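Local structure of acid phosphatase (Mycobacterium tuberculosis, 2A6P) at residues V135-E140 against V147-H152. The protein hydrolyses a broad range of phosphate monoesters, can serve as a fructose-1,6-bisphosphatase in gluconeogenesis, and has negligible phosphoglycerate mutase activity. Sequence-based numbering, arbitrary orientation.
Sequences VALALE and VLFVSH
Ala138 meets Phe149 and Val147 where helix 124-141 packs on strand 147-151, an inner strand of the mixed sheet in the three-layer α/β core of the histidine phosphatase fold. Helix and strand follow one another in the chain and run roughly antiparallel, their segment axes inclined at 148° and 9.1 Å apart at closest approach. The separation is slightly below the usual 10 Å or so, consistent with an alanine at the interface: Ala138 CB stands 4.1 Å from Phe149 CZ and 4.3 Å from Val147 CG1. With Phe149 CG anti to the carbonyl carbon (chi1 -73°), the ring extends from the strand and its CZ end meets the helix. Leu137 CD2 comes obliquely to the same ring, 4.5 Å from Phe149 CE1. All three pairs are apolar, and Ala138, Val147 and Phe149 are buried. Leu13 of the adjacent strand 13-17 touches each of these three, extending the hydrophobic layer across the sheet. Past Phe149 the strand leads to His152, the probable transition-state stabiliser, whose ring meets that of His18, the inferred phosphohistidine residue; the side chain of Phe149 stays about 11 Å from that of His18. At the strand's start, Val147 CG2, anti to the carbonyl carbon, lies 3.6 Å from Ala138 O.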
# COMPACT_ATOMS: atom_id res chain seq x y z
N VAL A 135 9.15 -14.49 -4.97
CA VAL A 135 7.91 -14.28 -5.72
C VAL A 135 7.59 -15.55 -6.53
O VAL A 135 6.43 -15.98 -6.61
CB VAL A 135 8.04 -13.08 -6.67
CG1 VAL A 135 6.84 -13.03 -7.62
CG2 VAL A 135 8.14 -11.79 -5.86
N ALA A 136 8.63 -16.15 -7.11
CA ALA A 136 8.49 -17.37 -7.91
C ALA A 136 7.94 -18.49 -7.03
O ALA A 136 7.08 -19.26 -7.46
CB ALA A 136 9.84 -17.79 -8.51
N LEU A 137 8.45 -18.56 -5.80
CA LEU A 137 8.00 -19.58 -4.87
C LEU A 137 6.50 -19.42 -4.61
O LEU A 137 5.73 -20.38 -4.69
CB LEU A 137 8.77 -19.44 -3.55
CG LEU A 137 8.37 -20.36 -2.40
CD1 LEU A 137 8.65 -21.81 -2.75
CD2 LEU A 137 9.14 -19.97 -1.16
N ALA A 138 6.09 -18.19 -4.30
CA ALA A 138 4.70 -17.88 -4.01
C ALA A 138 3.74 -18.28 -5.13
O ALA A 138 2.75 -18.96 -4.89
CB ALA A 138 4.57 -16.39 -3.73
N LEU A 139 4.05 -17.85 -6.35
CA LEU A 139 3.22 -18.14 -7.53
C LEU A 139 2.97 -19.63 -7.74
O LEU A 139 1.93 -20.00 -8.29
CB LEU A 139 3.87 -17.55 -8.79
CG LEU A 139 3.91 -16.03 -8.91
CD1 LEU A 139 4.71 -15.64 -10.13
CD2 LEU A 139 2.49 -15.49 -9.00
N GLU A 140 3.90 -20.47 -7.31
CA GLU A 140 3.75 -21.90 -7.48
C GLU A 140 2.71 -22.49 -6.55
O GLU A 140 2.01 -23.43 -6.93
CB GLU A 140 5.07 -22.63 -7.27
CG GLU A 140 4.96 -24.11 -7.58
CD GLU A 140 6.28 -24.83 -7.49
OE1 GLU A 140 6.89 -24.81 -6.40
OE2 GLU A 140 6.70 -25.42 -8.51
N VAL A 147 -0.68 -17.78 0.12
CA VAL A 147 0.69 -17.85 0.65
C VAL A 147 0.98 -16.75 1.69
O VAL A 147 0.60 -15.59 1.49
CB VAL A 147 1.74 -17.73 -0.50
CG1 VAL A 147 3.15 -17.66 0.08
CG2 VAL A 147 1.61 -18.92 -1.45
N LEU A 148 1.64 -17.12 2.78
CA LEU A 148 1.99 -16.16 3.83
C LEU A 148 3.48 -16.17 4.18
O LEU A 148 4.02 -17.19 4.61
CB LEU A 148 1.16 -16.42 5.10
CG LEU A 148 1.55 -15.61 6.35
CD1 LEU A 148 1.44 -14.13 6.08
CD2 LEU A 148 0.66 -16.00 7.51
N PHE A 149 4.13 -15.03 3.99
CA PHE A 149 5.55 -14.91 4.32
C PHE A 149 5.66 -14.18 5.64
O PHE A 149 5.09 -13.09 5.79
CB PHE A 149 6.30 -14.05 3.28
CG PHE A 149 6.54 -14.72 1.95
CD1 PHE A 149 6.32 -16.08 1.76
CD2 PHE A 149 7.05 -13.97 0.88
CE1 PHE A 149 6.61 -16.69 0.52
CE2 PHE A 149 7.34 -14.57 -0.35
CZ PHE A 149 7.12 -15.93 -0.54
N VAL A 150 6.38 -14.75 6.60
CA VAL A 150 6.62 -14.07 7.87
C VAL A 150 8.09 -13.69 7.71
O VAL A 150 8.97 -14.56 7.75
CB VAL A 150 6.43 -15.00 9.06
CG1 VAL A 150 6.73 -14.25 10.38
CG2 VAL A 150 5.01 -15.56 9.03
N SER A 151 8.36 -12.40 7.51
CA SER A 151 9.71 -11.95 7.23
C SER A 151 10.11 -10.61 7.88
O SER A 151 9.68 -10.31 8.99
CB SER A 151 9.86 -11.89 5.69
OG SER A 151 11.13 -11.46 5.24
N HIS A 152 10.95 -9.83 7.19
CA HIS A 152 11.43 -8.55 7.72
C HIS A 152 11.04 -7.31 6.90
O HIS A 152 10.52 -7.41 5.79
CB HIS A 152 12.95 -8.61 7.89
CG HIS A 152 13.41 -9.75 8.74
ND1 HIS A 152 13.48 -11.04 8.27
CD2 HIS A 152 13.80 -9.80 10.03
CE1 HIS A 152 13.89 -11.84 9.23
NE2 HIS A 152 14.09 -11.11 10.32